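Local coordinates for protein glucokinase (Leishmania braziliensis MHOM/BR/75/M2904, PDB 6EDI) that probably phosphorylates D-glucose with ATP as phosphate donor, as a dimeric kinase of the actin-like ATPase superfamily, at residues Thr185-Leu190 with Gly197-Arg202; Cys205-Pro210 with Ser217-Val222. All coordinates share one frame; numbering follows the deposited sequence.

Interaction 1: Thr185-Leu190 with Gly197-Arg202; sequences TQWDAL and GSTIGR
Trp187 reaches across to the loop 197-202 with the six-membered end of its indole and meets mostly backbone there. CZ3 lies 3.5 Å from Ile200 O, which sits near the ring plane at the edge, and the neighbouring CH2 comes within 3.4 Å of Thr199 O, an oxygen that lies oblique to the ring. The methyl CG2 of Thr199 touches the same rim in plane, 3.8 Å from CH2. With CG anti to the backbone N (chi1 177°), the far end of the indole reaches the loop, while NE1, on the other ring, donates to Lys194 O in the connecting segment between the two.

The second point of contact is polar and indirect. A water gives one hydrogen bond to Leu190 O (3.0 Å) and another to Arg202 O (2.8 Å), joining two carbonyls that could not bond each other. Arg202 O also accepts from Asn123 ND2 of the second subunit, which places this bridge beside the dimer interface.

Farther out, Thr199 OG1 accepts from Gly201 N at 2.9 Å, closing an ST turn, and is itself hydrogen-bonded to Ser169 OG. The turn spans the peptides that carry these two carbonyls and probably helps fix them. With no direct hydrogen bond between the segments, the ring edge beside Ile200 O would be consistent with a weak C-H...O attraction, with the water as the polar link.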
# COMPACT_ATOMS: atom_id res chain seq x y z
N THR A 185 -15.88 8.42 11.58
CA THR A 185 -16.93 9.28 11.04
C THR A 185 -17.47 8.81 9.70
O THR A 185 -18.57 9.20 9.30
CB THR A 185 -16.41 10.70 10.83
OG1 THR A 185 -15.20 10.64 10.07
CG2 THR A 185 -16.11 11.37 12.15
N GLN A 186 -16.70 7.99 9.00
CA GLN A 186 -17.04 7.58 7.64
C GLN A 186 -17.69 6.20 7.60
O GLN A 186 -18.02 5.70 6.52
CB GLN A 186 -15.76 7.56 6.79
CG GLN A 186 -16.00 7.62 5.28
CD GLN A 186 -14.72 7.56 4.47
OE1 GLN A 186 -13.72 7.00 4.91
NE2 GLN A 186 -14.75 8.15 3.28
N TRP A 187 -17.85 5.57 8.76
CA TRP A 187 -18.39 4.21 8.80
C TRP A 187 -19.80 4.12 8.22
O TRP A 187 -20.04 3.34 7.29
CB TRP A 187 -18.37 3.59 10.22
CG TRP A 187 -19.01 2.22 10.16
CD1 TRP A 187 -20.29 1.88 10.53
CD2 TRP A 187 -18.42 1.04 9.60
NE1 TRP A 187 -20.52 0.54 10.25
CE2 TRP A 187 -19.39 0.01 9.68
CE3 TRP A 187 -17.17 0.76 9.06
CZ2 TRP A 187 -19.12 -1.29 9.23
CZ3 TRP A 187 -16.91 -0.53 8.61
CH2 TRP A 187 -17.88 -1.54 8.70
N ASP A 188 -20.72 4.93 8.75
CA ASP A 188 -22.13 4.88 8.35
C ASP A 188 -22.33 5.12 6.86
O ASP A 188 -23.16 4.49 6.22
CB ASP A 188 -22.98 5.88 9.14
CG ASP A 188 -23.08 5.54 10.62
OD1 ASP A 188 -22.86 4.36 10.97
OD2 ASP A 188 -23.37 6.45 11.42
N ALA A 189 -21.55 6.04 6.30
CA ALA A 189 -21.69 6.38 4.90
C ALA A 189 -21.28 5.22 4.00
O ALA A 189 -21.74 5.12 2.86
CB ALA A 189 -20.89 7.63 4.58
N LEU A 190 -20.42 4.34 4.51
CA LEU A 190 -19.89 3.25 3.69
C LEU A 190 -20.32 1.86 4.14
O LEU A 190 -19.94 0.88 3.51
CB LEU A 190 -18.36 3.31 3.65
CG LEU A 190 -17.76 3.99 2.42
CD1 LEU A 190 -18.10 5.46 2.40
CD2 LEU A 190 -16.26 3.78 2.35
N GLY A 197 -17.89 -3.05 13.40
CA GLY A 197 -17.36 -4.24 14.06
C GLY A 197 -18.05 -5.51 13.61
O GLY A 197 -17.63 -6.60 13.96
N SER A 198 -19.11 -5.37 12.81
CA SER A 198 -19.85 -6.53 12.32
C SER A 198 -19.19 -7.09 11.08
O SER A 198 -19.41 -8.24 10.71
CB SER A 198 -21.29 -6.14 12.01
OG SER A 198 -21.91 -5.64 13.17
N THR A 199 -18.37 -6.26 10.45
CA THR A 199 -17.74 -6.58 9.18
C THR A 199 -16.61 -5.59 9.03
O THR A 199 -16.62 -4.55 9.71
CB THR A 199 -18.74 -6.40 8.02
OG1 THR A 199 -18.08 -6.57 6.76
CG2 THR A 199 -19.38 -5.03 8.09
N ILE A 200 -15.61 -5.88 8.19
CA ILE A 200 -14.64 -4.83 7.85
C ILE A 200 -15.30 -3.90 6.84
O ILE A 200 -14.93 -2.73 6.72
CB ILE A 200 -13.32 -5.37 7.26
CG1 ILE A 200 -13.58 -6.25 6.03
CG2 ILE A 200 -12.52 -6.13 8.31
CD1 ILE A 200 -12.32 -6.48 5.19
N GLY A 201 -16.28 -4.43 6.12
CA GLY A 201 -17.01 -3.63 5.15
C GLY A 201 -16.30 -3.47 3.83
O GLY A 201 -15.21 -4.02 3.63
N ARG A 202 -16.91 -2.73 2.90
CA ARG A 202 -16.34 -2.50 1.58
C ARG A 202 -15.42 -1.28 1.55
O ARG A 202 -15.81 -0.19 1.10
CB ARG A 202 -17.44 -2.34 0.53
CG ARG A 202 -18.36 -3.54 0.45
CD ARG A 202 -18.40 -4.12 -0.95
NE ARG A 202 -19.10 -5.39 -0.96
CZ ARG A 202 -20.28 -5.58 -1.54
NH1 ARG A 202 -20.88 -4.58 -2.18
NH2 ARG A 202 -20.85 -6.78 -1.49
O HOH W 1 -18.30 1.06 1.05

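Interaction 2: Cys205-Pro210 with Ser217-Val222; sequences CMVVAP and SLIHYV
A beta hairpin brings strand 205-210 against the middle of strand 214-222, and the two run antiparallel at 164° with their axes 4.8 Å apart. Two hydrogen-bonded pairs flank a non-hydrogen-bonded one. In the first, Cys205 N donates to Ile219 O and Ile219 N returns a bond of 2.8 Å to Cys205 O. In the other, Val207 N donates to Ser217 O at 2.9 Å, and Ser217 N donates to Val207 O. Between them Met206 faces Leu218, where Leu218 CA lies 3.6 Å from Cys205 O in a CA-H...O contact.

The hairpin supplies two adjacent strands of a six-stranded mixed sheet, consistent with the actin-like ATPase fold of the family. Strand 345-348 pairs with the other edge of 205-210, and strand 227-233 with the other edge of 214-222.

On one face, Cys205 CB packs 4.0 Å from Ile219 CB, and Ile219 CD1 reaches the same CB and SG. Val207 CB lies 3.7 Å from Ser217 OG, which is hydrogen-bonded to Leu158 O; helix 157-170 covers this face, with Ala162 against Val207, Ser217 and Ile219.

On the face of Met206 and Leu218, the two side chains cross at about a right angle. Met206 starts with CG anti to its nitrogen, then bends at chi2 (67°), which swings SD over the partner strand to 3.7 Å from Ser217 O and 4.2 Å from Leu218 CD1. Phe341 and Thr337 of helix 317-341 pack on Met206, while Leu218 meets Leu231 of the second subunit.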
# COMPACT_ATOMS: atom_id res chain seq x y z
N CYS A 205 -8.84 -2.09 4.81
CA CYS A 205 -8.57 -2.42 6.19
C CYS A 205 -7.05 -2.45 6.40
O CYS A 205 -6.34 -3.26 5.79
CB CYS A 205 -9.20 -3.78 6.52
SG CYS A 205 -8.84 -4.33 8.17
N MET A 206 -6.55 -1.57 7.25
CA MET A 206 -5.13 -1.56 7.60
C MET A 206 -4.91 -2.45 8.82
O MET A 206 -5.56 -2.27 9.85
CB MET A 206 -4.65 -0.12 7.86
CG MET A 206 -3.20 -0.04 8.29
SD MET A 206 -2.08 -0.53 6.98
CE MET A 206 -0.70 -1.10 7.98
N VAL A 207 -4.01 -3.41 8.68
CA VAL A 207 -3.79 -4.40 9.75
C VAL A 207 -2.40 -4.23 10.35
O VAL A 207 -1.40 -4.23 9.62
CB VAL A 207 -3.92 -5.82 9.22
CG1 VAL A 207 -3.77 -6.82 10.34
CG2 VAL A 207 -5.27 -5.99 8.49
N VAL A 208 -2.35 -4.07 11.67
CA VAL A 208 -1.08 -4.00 12.40
C VAL A 208 -1.11 -5.04 13.52
O VAL A 208 -2.15 -5.25 14.12
CB VAL A 208 -0.87 -2.59 12.97
CG1 VAL A 208 0.33 -2.54 13.89
CG2 VAL A 208 -0.68 -1.61 11.84
N ALA A 209 0.02 -5.71 13.79
CA ALA A 209 0.08 -6.78 14.80
C ALA A 209 1.35 -6.69 15.63
O ALA A 209 2.42 -7.15 15.20
CB ALA A 209 -0.02 -8.14 14.16
N PRO A 210 1.25 -6.11 16.83
CA PRO A 210 2.47 -6.02 17.63
C PRO A 210 2.80 -7.33 18.32
O PRO A 210 1.91 -8.13 18.58
CB PRO A 210 2.14 -4.93 18.66
CG PRO A 210 0.64 -4.91 18.75
CD PRO A 210 0.13 -5.33 17.40
N SER A 217 0.01 -5.12 7.15
CA SER A 217 -0.49 -5.52 5.84
C SER A 217 -1.76 -4.75 5.55
O SER A 217 -2.38 -4.17 6.46
CB SER A 217 -0.74 -7.04 5.77
OG SER A 217 -1.60 -7.47 6.81
N LEU A 218 -2.16 -4.71 4.29
CA LEU A 218 -3.34 -3.93 3.95
C LEU A 218 -4.28 -4.78 3.13
O LEU A 218 -3.88 -5.37 2.12
CB LEU A 218 -2.94 -2.68 3.16
CG LEU A 218 -4.09 -1.83 2.62
CD1 LEU A 218 -4.63 -0.87 3.68
CD2 LEU A 218 -3.70 -1.11 1.33
N ILE A 219 -5.53 -4.85 3.58
CA ILE A 219 -6.57 -5.46 2.78
C ILE A 219 -7.12 -4.33 1.92
O ILE A 219 -7.75 -3.39 2.43
CB ILE A 219 -7.70 -6.07 3.61
CG1 ILE A 219 -7.16 -6.96 4.73
CG2 ILE A 219 -8.65 -6.88 2.69
CD1 ILE A 219 -8.23 -7.56 5.60
N HIS A 220 -6.85 -4.39 0.63
CA HIS A 220 -7.33 -3.34 -0.29
C HIS A 220 -8.62 -3.80 -0.94
O HIS A 220 -8.68 -4.91 -1.47
CB HIS A 220 -6.27 -3.04 -1.34
CG HIS A 220 -6.74 -2.10 -2.42
ND1 HIS A 220 -7.03 -0.78 -2.17
CD2 HIS A 220 -6.96 -2.30 -3.74
CE1 HIS A 220 -7.41 -0.19 -3.30
NE2 HIS A 220 -7.37 -1.09 -4.26
N TYR A 221 -9.67 -2.98 -0.86
CA TYR A 221 -10.93 -3.31 -1.51
C TYR A 221 -10.93 -2.78 -2.93
O TYR A 221 -10.53 -1.64 -3.16
CB TYR A 221 -12.14 -2.75 -0.76
CG TYR A 221 -13.42 -2.96 -1.53
CD1 TYR A 221 -13.97 -4.22 -1.66
CD2 TYR A 221 -14.06 -1.90 -2.15
CE1 TYR A 221 -15.13 -4.43 -2.38
CE2 TYR A 221 -15.22 -2.10 -2.88
CZ TYR A 221 -15.75 -3.36 -2.98
OH TYR A 221 -16.90 -3.56 -3.70
N VAL A 222 -11.38 -3.61 -3.86
CA VAL A 222 -11.35 -3.32 -5.29
C VAL A 222 -12.78 -3.21 -5.85
O VAL A 222 -13.44 -4.23 -6.07
CB VAL A 222 -10.59 -4.41 -6.08
CG1 VAL A 222 -10.60 -4.08 -7.56
CG2 VAL A 222 -9.15 -4.59 -5.58

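Interaction 1 closes along the chain just before interaction 2 opens, and their centres lie about 15 Å apart. They nevertheless touch: Ile200 turns away from helix 187-190 and packs on the hairpin, CG2 lying 4.1 Å from Cys205 SG and CD1 4.2 Å from Ile219 CD1. The loop 197-202 thus has the indole on one side and the hairpin on another. Arg202 and Tyr221 form a further junction: Arg202 CD packs 3.2 Å from Tyr221 OH, and Asp226 binds both side chains, salt-bridged to Arg202 NE and hydrogen-bonded to Tyr221 OH. Both contacts also border the dimer partner, and Asn123 of that second subunit packs on Tyr221.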